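Local coordinates for protein KLLA0F20702p (Kluyveromyces lactis, PDB 5Y5A) that is the Est1 subunit of yeast telomerase, here its N-terminal part, which probably binds a Cdc13 peptide to bring the enzyme to telomeres, at residues I369-H373 with W432-N438; M425-M429 with L498-N502; F402-D407 with S448-M453; I398-F402 with M429-I433. One frame throughout, in Å; residues are numbered along the deposited sequence.

Contact 1. Residues I369-H373 with W432-N438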
loop_
_atom_site.group_PDB
_atom_site.type_symbol
_atom_site.label_atom_id
_atom_site.label_comp_id
_atom_site.label_asym_id
_atom_site.label_seq_id
_atom_site.Cartn_x
_atom_site.Cartn_y
_atom_site.Cartn_z
ATOM N N ILE A 369 -6.982 -9.597 -1.252
ATOM C CA ILE A 369 -5.989 -10.381 -1.997
ATOM C C ILE A 369 -4.696 -10.490 -1.192
ATOM O O ILE A 369 -4.158 -11.580 -0.996
ATOM C CB ILE A 369 -5.697 -9.757 -3.382
ATOM C CG1 ILE A 369 -6.799 -10.143 -4.366
ATOM C CG2 ILE A 369 -4.333 -10.224 -3.929
ATOM C CD1 ILE A 369 -6.784 -9.342 -5.656
ATOM N N GLY A 370 -4.208 -9.348 -0.723
ATOM C CA GLY A 370 -3.039 -9.316 0.134
ATOM C C GLY A 370 -3.211 -10.155 1.389
ATOM O O GLY A 370 -2.289 -10.838 1.811
ATOM N N SER A 371 -4.403 -10.121 1.972
ATOM C CA SER A 371 -4.666 -10.853 3.203
ATOM C C SER A 371 -4.548 -12.368 3.077
ATOM O O SER A 371 -4.330 -13.055 4.081
ATOM C CB SER A 371 -6.050 -10.499 3.735
ATOM O OG SER A 371 -6.014 -9.210 4.327
ATOM N N PHE A 372 -4.701 -12.899 1.866
ATOM C CA PHE A 372 -4.520 -14.339 1.674
ATOM C C PHE A 372 -3.053 -14.694 1.899
ATOM O O PHE A 372 -2.736 -15.765 2.420
ATOM C CB PHE A 372 -4.974 -14.795 0.273
ATOM C CG PHE A 372 -4.695 -16.264 -0.008
ATOM C CD1 PHE A 372 -5.514 -17.255 0.519
ATOM C CD2 PHE A 372 -3.624 -16.644 -0.803
ATOM C CE1 PHE A 372 -5.266 -18.594 0.272
ATOM C CE2 PHE A 372 -3.362 -17.994 -1.057
ATOM C CZ PHE A 372 -4.183 -18.968 -0.519
ATOM N N HIS A 373 -2.158 -13.792 1.510
ATOM C CA HIS A 373 -0.732 -14.032 1.702
ATOM C C HIS A 373 -0.312 -13.654 3.123
ATOM O O HIS A 373 0.637 -14.210 3.645
ATOM C CB HIS A 373 0.091 -13.267 0.666
ATOM C CG HIS A 373 -0.272 -13.605 -0.748
ATOM N ND1 HIS A 373 0.331 -14.631 -1.444
ATOM C CD2 HIS A 373 -1.200 -13.076 -1.580
ATOM C CE1 HIS A 373 -0.200 -14.710 -2.651
ATOM N NE2 HIS A 373 -1.129 -13.777 -2.762
ATOM N N TRP A 432 -3.528 -11.407 -10.351
ATOM C CA TRP A 432 -3.268 -12.168 -9.136
ATOM C C TRP A 432 -3.342 -13.658 -9.424
ATOM O O TRP A 432 -2.433 -14.424 -9.081
ATOM C CB TRP A 432 -4.269 -11.809 -8.038
ATOM C CG TRP A 432 -4.055 -12.586 -6.770
ATOM C CD1 TRP A 432 -2.888 -12.696 -6.059
ATOM C CD2 TRP A 432 -5.035 -13.340 -6.046
ATOM N NE1 TRP A 432 -3.083 -13.478 -4.941
ATOM C CE2 TRP A 432 -4.396 -13.875 -4.904
ATOM C CE3 TRP A 432 -6.394 -13.609 -6.247
ATOM C CZ2 TRP A 432 -5.068 -14.671 -3.977
ATOM C CZ3 TRP A 432 -7.062 -14.390 -5.316
ATOM C CH2 TRP A 432 -6.395 -14.917 -4.201
ATOM N N ILE A 433 -4.437 -14.055 -10.065
ATOM C CA ILE A 433 -4.706 -15.460 -10.333
ATOM C C ILE A 433 -3.591 -16.104 -11.160
ATOM O O ILE A 433 -3.158 -17.210 -10.842
ATOM C CB ILE A 433 -6.071 -15.621 -11.022
ATOM C CG1 ILE A 433 -7.187 -15.311 -10.016
ATOM C CG2 ILE A 433 -6.251 -17.023 -11.575
ATOM C CD1 ILE A 433 -8.575 -15.288 -10.604
ATOM N N LYS A 434 -3.091 -15.404 -12.180
ATOM C CA LYS A 434 -2.026 -15.950 -13.022
ATOM C C LYS A 434 -0.675 -16.043 -12.305
ATOM O O LYS A 434 0.269 -16.639 -12.832
ATOM C CB LYS A 434 -1.852 -15.106 -14.286
ATOM C CG LYS A 434 -0.745 -14.080 -14.189
ATOM C CD LYS A 434 -0.689 -13.194 -15.421
ATOM C CE LYS A 434 0.477 -13.570 -16.311
ATOM N NZ LYS A 434 0.535 -12.703 -17.520
ATOM N N SER A 435 -0.580 -15.457 -11.118
ATOM C CA SER A 435 0.694 -15.350 -10.409
ATOM C C SER A 435 0.963 -16.496 -9.445
ATOM O O SER A 435 2.075 -16.640 -8.959
ATOM C CB SER A 435 0.761 -14.034 -9.620
ATOM O OG SER A 435 0.796 -12.908 -10.477
ATOM N N HIS A 436 -0.061 -17.279 -9.130
ATOM C CA HIS A 436 0.082 -18.327 -8.125
ATOM C C HIS A 436 -0.639 -19.602 -8.573
ATOM O O HIS A 436 -1.850 -19.610 -8.778
ATOM C CB HIS A 436 -0.443 -17.839 -6.772
ATOM C CG HIS A 436 0.114 -16.513 -6.361
ATOM N ND1 HIS A 436 1.394 -16.362 -5.866
ATOM C CD2 HIS A 436 -0.419 -15.267 -6.392
ATOM C CE1 HIS A 436 1.620 -15.090 -5.606
ATOM N NE2 HIS A 436 0.540 -14.399 -5.930
ATOM N N LYS A 437 0.122 -20.675 -8.725
ATOM C CA LYS A 437 -0.418 -21.938 -9.212
ATOM C C LYS A 437 -1.613 -22.436 -8.400
ATOM O O LYS A 437 -2.622 -22.848 -8.968
ATOM C CB LYS A 437 0.679 -22.995 -9.231
ATOM C CG LYS A 437 1.741 -22.710 -10.274
ATOM C CD LYS A 437 1.093 -22.313 -11.594
ATOM C CE LYS A 437 2.127 -22.133 -12.694
ATOM N NZ LYS A 437 1.494 -21.704 -13.967
ATOM N N ASN A 438 -1.502 -22.390 -7.076
ATOM C CA ASN A 438 -2.591 -22.833 -6.217
ATOM C C ASN A 438 -3.858 -21.995 -6.418
ATOM O O ASN A 438 -4.971 -22.515 -6.369
ATOM C CB ASN A 438 -2.157 -22.795 -4.747
ATOM C CG ASN A 438 -1.616 -21.424 -4.322
ATOM O OD1 ASN A 438 -0.873 -20.776 -5.063
ATOM N ND2 ASN A 438 -1.983 -20.988 -3.119
#
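Trp432 presents two different surfaces to the helix carrying Ile369, Phe372 and His373: a face to the isoleucine and its rim to the two rings. Ile369 lays CG2 almost squarely over the five-membered ring, 3.5 Å from its centroid, a CH-pi contact, while CG1 reaches back toward the six-membered ring. At the pyrrole edge the indole N-H points at His373: NE1 donates to NE2 over 2.9 Å at 166°, and the bond lies close to both ring planes although those planes stand 80° apart. This is consistent with a His373 that carries no proton on NE2. The indole gets there because CG of Trp432 is anti to the backbone N (chi1 179°), which swings the ring away from its own helix and across to helix 339-379. Both segments belong to the all-helical Est1 DNA/RNA binding region, of the TPR clan, and the second turns a corner here: a type I turn from Ile433 to His436 leads on to helix 437-444, with His436 at its N-cap position. CE1 of His373 lies over one face of the His436 imidazole, 3.4 Å from NE2 of His436; the two rings are oblique, and NE2 of His436 bonds to the carbonyl of Pro493. Replacing Trp432 with a leucine would probably leave NE2 of His373 without its donor and uncover the methyl of Ile369. Phe372 meets the far rim of the indole at CZ2, 4.0 Å from its CD2, and takes ND2 of Asn438 at its own edge, 3.9 Å from CE2.

Contact 2. Residues M425-M429 with L498-N502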
loop_
_atom_site.group_PDB
_atom_site.type_symbol
_atom_site.label_atom_id
_atom_site.label_comp_id
_atom_site.label_asym_id
_atom_site.label_seq_id
_atom_site.Cartn_x
_atom_site.Cartn_y
_atom_site.Cartn_z
ATOM N N MET A 425 -10.330 -3.492 -11.433
ATOM C CA MET A 425 -10.543 -4.575 -10.476
ATOM C C MET A 425 -10.497 -5.933 -11.172
ATOM O O MET A 425 -9.924 -6.887 -10.645
ATOM C CB MET A 425 -11.882 -4.395 -9.735
ATOM C CG MET A 425 -11.830 -3.331 -8.633
ATOM S SD MET A 425 -13.308 -3.229 -7.595
ATOM C CE MET A 425 -14.566 -2.850 -8.809
ATOM N N ALA A 426 -11.085 -6.019 -12.360
ATOM C CA ALA A 426 -11.000 -7.259 -13.131
ATOM C C ALA A 426 -9.550 -7.583 -13.518
ATOM O O ALA A 426 -9.152 -8.749 -13.482
ATOM C CB ALA A 426 -11.889 -7.183 -14.377
ATOM N N ARG A 427 -8.766 -6.566 -13.886
ATOM C CA ARG A 427 -7.360 -6.783 -14.257
ATOM C C ARG A 427 -6.581 -7.363 -13.087
ATOM O O ARG A 427 -5.767 -8.269 -13.239
ATOM C CB ARG A 427 -6.681 -5.485 -14.697
ATOM C CG ARG A 427 -7.030 -4.988 -16.080
ATOM C CD ARG A 427 -6.152 -3.801 -16.427
ATOM N NE ARG A 427 -4.737 -4.163 -16.480
ATOM C CZ ARG A 427 -3.744 -3.322 -16.202
ATOM N NH1 ARG A 427 -2.481 -3.727 -16.282
ATOM N NH2 ARG A 427 -4.015 -2.072 -15.841
ATOM N N ILE A 428 -6.849 -6.811 -11.915
ATOM C CA ILE A 428 -6.133 -7.163 -10.708
ATOM C C ILE A 428 -6.420 -8.608 -10.281
ATOM O O ILE A 428 -5.498 -9.348 -9.907
ATOM C CB ILE A 428 -6.484 -6.156 -9.614
ATOM C CG1 ILE A 428 -5.774 -4.841 -9.925
ATOM C CG2 ILE A 428 -6.130 -6.669 -8.236
ATOM C CD1 ILE A 428 -6.281 -3.704 -9.120
ATOM N N MET A 429 -7.684 -9.015 -10.378
ATOM C CA MET A 429 -8.055 -10.403 -10.124
ATOM C C MET A 429 -7.271 -11.360 -11.026
ATOM O O MET A 429 -6.656 -12.309 -10.550
ATOM C CB MET A 429 -9.562 -10.607 -10.328
ATOM C CG MET A 429 -10.453 -9.817 -9.355
ATOM S SD MET A 429 -12.214 -10.167 -9.613
ATOM C CE MET A 429 -12.986 -8.772 -8.797
ATOM N N LEU A 498 1.712 -5.505 -12.828
ATOM C CA LEU A 498 0.619 -6.184 -13.529
ATOM C C LEU A 498 1.082 -6.624 -14.919
ATOM O O LEU A 498 1.327 -5.795 -15.797
ATOM C CB LEU A 498 -0.610 -5.280 -13.638
ATOM C CG LEU A 498 -1.059 -4.623 -12.332
ATOM C CD1 LEU A 498 -2.321 -3.785 -12.532
ATOM C CD2 LEU A 498 -1.266 -5.672 -11.241
ATOM N N SER A 499 1.192 -7.934 -15.118
ATOM C CA SER A 499 1.797 -8.480 -16.327
ATOM C C SER A 499 0.795 -8.984 -17.390
ATOM O O SER A 499 1.125 -9.880 -18.169
ATOM C CB SER A 499 2.747 -9.621 -15.944
ATOM O OG SER A 499 2.045 -10.668 -15.286
ATOM N N ASP A 500 -0.410 -8.420 -17.428
ATOM C CA ASP A 500 -1.367 -8.785 -18.473
ATOM C C ASP A 500 -1.018 -8.103 -19.798
ATOM O O ASP A 500 -1.104 -8.718 -20.855
ATOM C CB ASP A 500 -2.801 -8.449 -18.061
ATOM C CG ASP A 500 -2.926 -7.078 -17.416
ATOM O OD1 ASP A 500 -1.947 -6.299 -17.442
ATOM O OD2 ASP A 500 -4.015 -6.780 -16.880
ATOM N N PHE A 501 -0.622 -6.837 -19.743
ATOM C CA PHE A 501 -0.067 -6.171 -20.916
ATOM C C PHE A 501 1.332 -6.693 -21.193
ATOM O O PHE A 501 1.972 -7.267 -20.311
ATOM C CB PHE A 501 0.005 -4.655 -20.722
ATOM C CG PHE A 501 -1.314 -3.957 -20.813
ATOM C CD1 PHE A 501 -1.837 -3.587 -22.045
ATOM C CD2 PHE A 501 -2.022 -3.644 -19.666
ATOM C CE1 PHE A 501 -3.052 -2.926 -22.131
ATOM C CE2 PHE A 501 -3.232 -2.993 -19.743
ATOM C CZ PHE A 501 -3.749 -2.627 -20.975
ATOM N N ASN A 502 1.814 -6.472 -22.410
ATOM C CA ASN A 502 3.225 -6.676 -22.704
ATOM C C ASN A 502 3.934 -5.327 -22.736
ATOM O O ASN A 502 3.943 -4.645 -23.763
ATOM C CB ASN A 502 3.414 -7.418 -24.031
ATOM C CG ASN A 502 4.826 -7.956 -24.204
ATOM O OD1 ASN A 502 5.648 -7.884 -23.289
ATOM N ND2 ASN A 502 5.107 -8.509 -25.378
#
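This is a buried salt bridge that ties a loop to a helix: Arg427, on helix 421-433, grips Asp500 in the irregular segment between helix 483-487 and helix 512-515. The grip is side-on and bidentate. NE gives its hydrogen to OD2 at 2.7 Å and NH1 gives one to OD1 at 2.9 Å, both nearly straight, with guanidinium and carboxylate planes only 22° apart. OD1 is met on its syn lone pair, and OD2 on the syn side but somewhat out of plane. The arginine chain bends at chi3 (63°), which turns the guanidinium so that its NE side faces the aspartate. Two apolar groups then sandwich the flat cation. The edge of the Phe501 ring comes down on one face, CE2 of Phe501 lying 3.6 Å from CZ of Arg427, with the planes 78° apart; Leu498 covers the opposite face, its CD1 3.8 Å from NH1. Leu498 also reaches Ile428, a looser touch. On the loop side, OD1 of Asp500 accepts a second hydrogen, from the backbone N of Phe501 at 2.7 Å, which ties the carboxylate to the backbone of the following residue through a bent bond. Glu484 and Asp485 add further salt bridges to NH2 and NH1, and Arg475 holds the carbonyls of Ser499 and Asp500. A methionine in place of Arg427 would probably leave the buried Asp500 carboxylate, and the two neighbouring acids, without their common cation. The positive charge of the arginine probably offsets the gathering of three carboxylates around it.

Contact 3. Residues F402-D407 with S448-M453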
loop_
_atom_site.group_PDB
_atom_site.type_symbol
_atom_site.label_atom_id
_atom_site.label_comp_id
_atom_site.label_asym_id
_atom_site.label_seq_id
_atom_site.Cartn_x
_atom_site.Cartn_y
_atom_site.Cartn_z
ATOM N N PHE A 402 -15.060 -11.887 -5.048
ATOM C CA PHE A 402 -14.828 -11.687 -6.483
ATOM C C PHE A 402 -16.123 -11.772 -7.287
ATOM O O PHE A 402 -16.475 -10.848 -8.014
ATOM C CB PHE A 402 -13.849 -12.733 -7.038
ATOM C CG PHE A 402 -12.411 -12.513 -6.653
ATOM C CD1 PHE A 402 -12.052 -11.543 -5.733
ATOM C CD2 PHE A 402 -11.412 -13.293 -7.225
ATOM C CE1 PHE A 402 -10.733 -11.355 -5.391
ATOM C CE2 PHE A 402 -10.090 -13.109 -6.884
ATOM C CZ PHE A 402 -9.748 -12.135 -5.962
ATOM N N THR A 403 -16.827 -12.893 -7.165
ATOM C CA THR A 403 -18.027 -13.100 -7.965
ATOM C C THR A 403 -19.112 -12.097 -7.599
ATOM O O THR A 403 -19.901 -11.688 -8.449
ATOM C CB THR A 403 -18.573 -14.531 -7.817
ATOM O OG1 THR A 403 -18.919 -14.776 -6.451
ATOM C CG2 THR A 403 -17.524 -15.527 -8.239
ATOM N N HIS A 404 -19.153 -11.694 -6.337
ATOM C CA HIS A 404 -20.081 -10.643 -5.927
ATOM C C HIS A 404 -19.717 -9.324 -6.626
ATOM O O HIS A 404 -20.582 -8.660 -7.198
ATOM C CB HIS A 404 -20.073 -10.470 -4.407
ATOM C CG HIS A 404 -21.133 -9.547 -3.902
ATOM N ND1 HIS A 404 -22.476 -9.856 -3.951
ATOM C CD2 HIS A 404 -21.051 -8.319 -3.338
ATOM C CE1 HIS A 404 -23.175 -8.860 -3.439
ATOM N NE2 HIS A 404 -22.333 -7.916 -3.056
ATOM N N LEU A 405 -18.435 -8.966 -6.590
ATOM C CA LEU A 405 -17.933 -7.798 -7.316
ATOM C C LEU A 405 -18.268 -7.855 -8.796
ATOM O O LEU A 405 -18.724 -6.883 -9.370
ATOM C CB LEU A 405 -16.420 -7.674 -7.173
ATOM C CG LEU A 405 -15.879 -6.962 -5.942
ATOM C CD1 LEU A 405 -14.399 -6.666 -6.129
ATOM C CD2 LEU A 405 -16.677 -5.694 -5.701
ATOM N N ILE A 406 -17.994 -8.994 -9.417
ATOM C CA ILE A 406 -18.249 -9.153 -10.839
ATOM C C ILE A 406 -19.748 -9.096 -11.144
ATOM O O ILE A 406 -20.191 -8.300 -11.968
ATOM C CB ILE A 406 -17.668 -10.476 -11.360
ATOM C CG1 ILE A 406 -16.146 -10.455 -11.222
ATOM C CG2 ILE A 406 -18.100 -10.705 -12.814
ATOM C CD1 ILE A 406 -15.497 -11.815 -11.249
ATOM N N ASP A 407 -20.527 -9.930 -10.462
ATOM C CA ASP A 407 -21.951 -10.040 -10.757
ATOM C C ASP A 407 -22.712 -8.752 -10.457
ATOM O O ASP A 407 -23.537 -8.333 -11.255
ATOM C CB ASP A 407 -22.586 -11.199 -9.976
ATOM C CG ASP A 407 -22.024 -12.563 -10.377
ATOM O OD1 ASP A 407 -21.237 -12.635 -11.345
ATOM O OD2 ASP A 407 -22.365 -13.566 -9.721
ATOM N N SER A 448 -18.709 -20.776 -9.819
ATOM C CA SER A 448 -19.251 -19.429 -9.699
ATOM C C SER A 448 -18.312 -18.411 -10.339
ATOM O O SER A 448 -18.758 -17.542 -11.073
ATOM C CB SER A 448 -19.498 -19.069 -8.236
ATOM O OG SER A 448 -18.286 -19.064 -7.514
ATOM N N PHE A 449 -17.013 -18.535 -10.085
ATOM C CA PHE A 449 -16.062 -17.570 -10.630
ATOM C C PHE A 449 -15.932 -17.706 -12.149
ATOM O O PHE A 449 -15.943 -16.712 -12.866
ATOM C CB PHE A 449 -14.678 -17.695 -9.962
ATOM C CG PHE A 449 -13.675 -16.718 -10.511
ATOM C CD1 PHE A 449 -13.735 -15.378 -10.162
ATOM C CD2 PHE A 449 -12.715 -17.122 -11.431
ATOM C CE1 PHE A 449 -12.839 -14.459 -10.702
ATOM C CE2 PHE A 449 -11.815 -16.209 -11.972
ATOM C CZ PHE A 449 -11.881 -14.876 -11.608
ATOM N N CYS A 450 -15.825 -18.936 -12.641
ATOM C CA CYS A 450 -15.780 -19.167 -14.087
ATOM C C CYS A 450 -17.040 -18.685 -14.780
ATOM O O CYS A 450 -16.969 -18.085 -15.852
ATOM C CB CYS A 450 -15.554 -20.650 -14.395
ATOM S SG CYS A 450 -13.876 -21.166 -14.006
ATOM N N GLN A 451 -18.193 -18.944 -14.176
ATOM C CA GLN A 451 -19.444 -18.413 -14.720
ATOM C C GLN A 451 -19.400 -16.879 -14.798
ATOM O O GLN A 451 -19.799 -16.291 -15.806
ATOM C CB GLN A 451 -20.641 -18.862 -13.879
ATOM C CG GLN A 451 -21.979 -18.367 -14.409
ATOM C CD GLN A 451 -22.346 -19.016 -15.735
ATOM O OE1 GLN A 451 -22.593 -20.217 -15.800
ATOM N NE2 GLN A 451 -22.360 -18.223 -16.802
ATOM N N SER A 452 -18.904 -16.237 -13.740
ATOM C CA SER A 452 -18.824 -14.774 -13.701
ATOM C C SER A 452 -17.916 -14.206 -14.792
ATOM O O SER A 452 -18.256 -13.221 -15.435
ATOM C CB SER A 452 -18.337 -14.303 -12.324
ATOM O OG SER A 452 -19.398 -14.334 -11.384
ATOM N N MET A 453 -16.760 -14.830 -14.996
ATOM C CA MET A 453 -15.814 -14.346 -15.998
ATOM C C MET A 453 -16.328 -14.562 -17.408
ATOM O O MET A 453 -16.060 -13.762 -18.300
ATOM C CB MET A 453 -14.451 -15.022 -15.824
ATOM C CG MET A 453 -13.677 -14.505 -14.610
ATOM S SD MET A 453 -13.813 -12.717 -14.392
ATOM C CE MET A 453 -12.570 -12.113 -15.515
#
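Thr403 and Ile406 are the bumps of helix 385-410 that press into helix 447-462, and the smallness of Ser452 gives them a place to go. The CG2 methyl of Thr403 drops against the backbone between Ser448 and Phe449, 3.5 Å from CA of Phe449, at the point where the two main chains come nearest. One turn on, Ile406 splits its branches: CG2 settles on Ser452, 3.6 Å from its CB, while CD1 runs the other way into the notch between Phe449 and Met453, 3.8 Å from CE1 of the ring and 3.7 Å from SD. The first torsion of Met453 puts CG over a face of the Phe449 ring, and the bend at chi2 (-41°) brings the sulfur to the isoleucine. Phe402 packs beside Phe449, its CD2 3.9 Å from Phe449 CE1, the rings set obliquely. The two segments run nearly parallel, axes 9.3 Å apart and 23° from one another, within the helical array of the Est1 DNA/RNA binding region. Ile433 of helix 421-433 also packs on Phe449, and Phe399 meets that ring edge-to-face. The polar tie comes from Asp407, at the margin: OD1 of Asp407 takes the hydrogen of the buried Ser452 OG over a short 2.5 Å, on the syn side, 28° out of the carboxylate plane. The hydroxyl of Thr403 turns back to its own helix, to the carbonyl of Lys400.

Contact 4. Residues I398-F402 with M429-I433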
loop_
_atom_site.group_PDB
_atom_site.type_symbol
_atom_site.label_atom_id
_atom_site.label_comp_id
_atom_site.label_asym_id
_atom_site.label_seq_id
_atom_site.Cartn_x
_atom_site.Cartn_y
_atom_site.Cartn_z
ATOM N N ILE A 398 -12.810 -15.478 -0.493
ATOM C CA ILE A 398 -12.218 -14.484 -1.374
ATOM C C ILE A 398 -12.886 -14.530 -2.748
ATOM O O ILE A 398 -13.252 -13.493 -3.309
ATOM C CB ILE A 398 -10.694 -14.687 -1.491
ATOM C CG1 ILE A 398 -10.049 -14.373 -0.136
ATOM C CG2 ILE A 398 -10.105 -13.793 -2.567
ATOM C CD1 ILE A 398 -8.566 -14.486 -0.111
ATOM N N PHE A 399 -13.089 -15.731 -3.282
ATOM C CA PHE A 399 -13.694 -15.826 -4.607
ATOM C C PHE A 399 -15.191 -15.534 -4.564
ATOM O O PHE A 399 -15.771 -15.098 -5.553
ATOM C CB PHE A 399 -13.394 -17.190 -5.229
ATOM C CG PHE A 399 -12.069 -17.221 -5.933
ATOM C CD1 PHE A 399 -10.897 -17.410 -5.221
ATOM C CD2 PHE A 399 -11.989 -16.972 -7.292
ATOM C CE1 PHE A 399 -9.664 -17.409 -5.863
ATOM C CE2 PHE A 399 -10.756 -16.962 -7.940
ATOM C CZ PHE A 399 -9.597 -17.186 -7.225
ATOM N N LYS A 400 -15.803 -15.733 -3.404
ATOM C CA LYS A 400 -17.169 -15.288 -3.193
ATOM C C LYS A 400 -17.239 -13.765 -3.365
ATOM O O LYS A 400 -18.146 -13.239 -4.013
ATOM C CB LYS A 400 -17.658 -15.702 -1.804
ATOM C CG LYS A 400 -19.098 -15.327 -1.532
ATOM C CD LYS A 400 -19.560 -15.825 -0.175
ATOM C CE LYS A 400 -21.022 -15.465 0.047
ATOM N NZ LYS A 400 -21.557 -16.014 1.323
ATOM N N PHE A 401 -16.260 -13.069 -2.786
ATOM C CA PHE A 401 -16.148 -11.613 -2.897
ATOM C C PHE A 401 -15.948 -11.179 -4.349
ATOM O O PHE A 401 -16.581 -10.225 -4.812
ATOM C CB PHE A 401 -14.987 -11.109 -2.035
ATOM C CG PHE A 401 -14.932 -9.618 -1.898
ATOM C CD1 PHE A 401 -15.649 -8.974 -0.902
ATOM C CD2 PHE A 401 -14.149 -8.859 -2.755
ATOM C CE1 PHE A 401 -15.593 -7.597 -0.760
ATOM C CE2 PHE A 401 -14.091 -7.475 -2.623
ATOM C CZ PHE A 401 -14.812 -6.848 -1.629
ATOM N N PHE A 402 -15.060 -11.887 -5.048
ATOM C CA PHE A 402 -14.828 -11.687 -6.483
ATOM C C PHE A 402 -16.123 -11.772 -7.287
ATOM O O PHE A 402 -16.475 -10.848 -8.014
ATOM C CB PHE A 402 -13.849 -12.733 -7.038
ATOM C CG PHE A 402 -12.411 -12.513 -6.653
ATOM C CD1 PHE A 402 -12.052 -11.543 -5.733
ATOM C CD2 PHE A 402 -11.412 -13.293 -7.225
ATOM C CE1 PHE A 402 -10.733 -11.355 -5.391
ATOM C CE2 PHE A 402 -10.090 -13.109 -6.884
ATOM C CZ PHE A 402 -9.748 -12.135 -5.962
ATOM N N MET A 429 -7.684 -9.015 -10.378
ATOM C CA MET A 429 -8.055 -10.403 -10.124
ATOM C C MET A 429 -7.271 -11.360 -11.026
ATOM O O MET A 429 -6.656 -12.309 -10.550
ATOM C CB MET A 429 -9.562 -10.607 -10.328
ATOM C CG MET A 429 -10.453 -9.817 -9.355
ATOM S SD MET A 429 -12.214 -10.167 -9.613
ATOM C CE MET A 429 -12.986 -8.772 -8.797
ATOM N N MET A 430 -7.284 -11.089 -12.327
ATOM C CA MET A 430 -6.630 -11.960 -13.287
ATOM C C MET A 430 -5.119 -11.969 -13.109
ATOM O O MET A 430 -4.483 -13.011 -13.217
ATOM C CB MET A 430 -6.986 -11.544 -14.712
ATOM C CG MET A 430 -8.476 -11.540 -14.974
ATOM S SD MET A 430 -9.254 -13.079 -14.443
ATOM C CE MET A 430 -8.410 -14.220 -15.517
ATOM N N CYS A 431 -4.548 -10.808 -12.836
ATOM C CA CYS A 431 -3.108 -10.726 -12.636
ATOM C C CYS A 431 -2.693 -11.475 -11.380
ATOM O O CYS A 431 -1.636 -12.111 -11.345
ATOM C CB CYS A 431 -2.659 -9.272 -12.562
ATOM S SG CYS A 431 -2.608 -8.484 -14.172
ATOM N N TRP A 432 -3.528 -11.407 -10.351
ATOM C CA TRP A 432 -3.268 -12.168 -9.136
ATOM C C TRP A 432 -3.342 -13.658 -9.424
ATOM O O TRP A 432 -2.433 -14.424 -9.081
ATOM C CB TRP A 432 -4.269 -11.809 -8.038
ATOM C CG TRP A 432 -4.055 -12.586 -6.770
ATOM C CD1 TRP A 432 -2.888 -12.696 -6.059
ATOM C CD2 TRP A 432 -5.035 -13.340 -6.046
ATOM N NE1 TRP A 432 -3.083 -13.478 -4.941
ATOM C CE2 TRP A 432 -4.396 -13.875 -4.904
ATOM C CE3 TRP A 432 -6.394 -13.609 -6.247
ATOM C CZ2 TRP A 432 -5.068 -14.671 -3.977
ATOM C CZ3 TRP A 432 -7.062 -14.390 -5.316
ATOM C CH2 TRP A 432 -6.395 -14.917 -4.201
ATOM N N ILE A 433 -4.437 -14.055 -10.065
ATOM C CA ILE A 433 -4.706 -15.460 -10.333
ATOM C C ILE A 433 -3.591 -16.104 -11.160
ATOM O O ILE A 433 -3.158 -17.210 -10.842
ATOM C CB ILE A 433 -6.071 -15.621 -11.022
ATOM C CG1 ILE A 433 -7.187 -15.311 -10.016
ATOM C CG2 ILE A 433 -6.251 -17.023 -11.575
ATOM C CD1 ILE A 433 -8.575 -15.288 -10.604
#
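A methionine laid over a phenylalanine face is the striking feature: Met429 stretches along the Phe402 ring, with CG over the ring centre, 4.0 Å from the centroid and 4° off the normal, and SD also above the face, 3.8 Å from CG of Phe402, as a Met-aromatic contact. Because the methionine chain is extended beyond CG, it keeps following the ring toward Phe402's own backbone. The rim of the same ring meets the indole of Trp432, CZ to CZ3 at 3.6 Å, planes 82° apart, with neither ring over the other's face. CZ3 is a shared corner: CE1 of Phe399 lies 4.0 Å from it and the CG2 methyl of Ile398 is nearly as close. Phe399 also offers its ring edge to Ile433, CE2 to CD1 at 3.8 Å. The contact across the two segments is wholly apolar, and with axes 13.0 Å apart these large side chains bridge the space between nearly antiparallel helices, 151° from one another. Helix 339-379 packs on this layer through Phe372 and Leu365, helix 437-444 through Val439 and Ala443, and helix 526-546 reaches Ile433 through Phe544.

Helix 421-433 takes part in contacts 1, 2 and 4, and helix 385-410 in contacts 3 and 4, so all four sit in one cluster with centres about 8 to 16 Å apart. Contacts 1 and 4 are the nearest pair and share Trp432 and Ile433; contacts 2 and 4 share Met429, contacts 3 and 4 Phe402. Along the chain, helices 339-379, 385-410, 421-433 and 437-444 follow in order, then helix 447-462 and the loop at 498-502 come back onto them. The bound peptide lies close by, touching Met430, Lys434 and Lys437, so this helical core probably provides the framework for its binding surface.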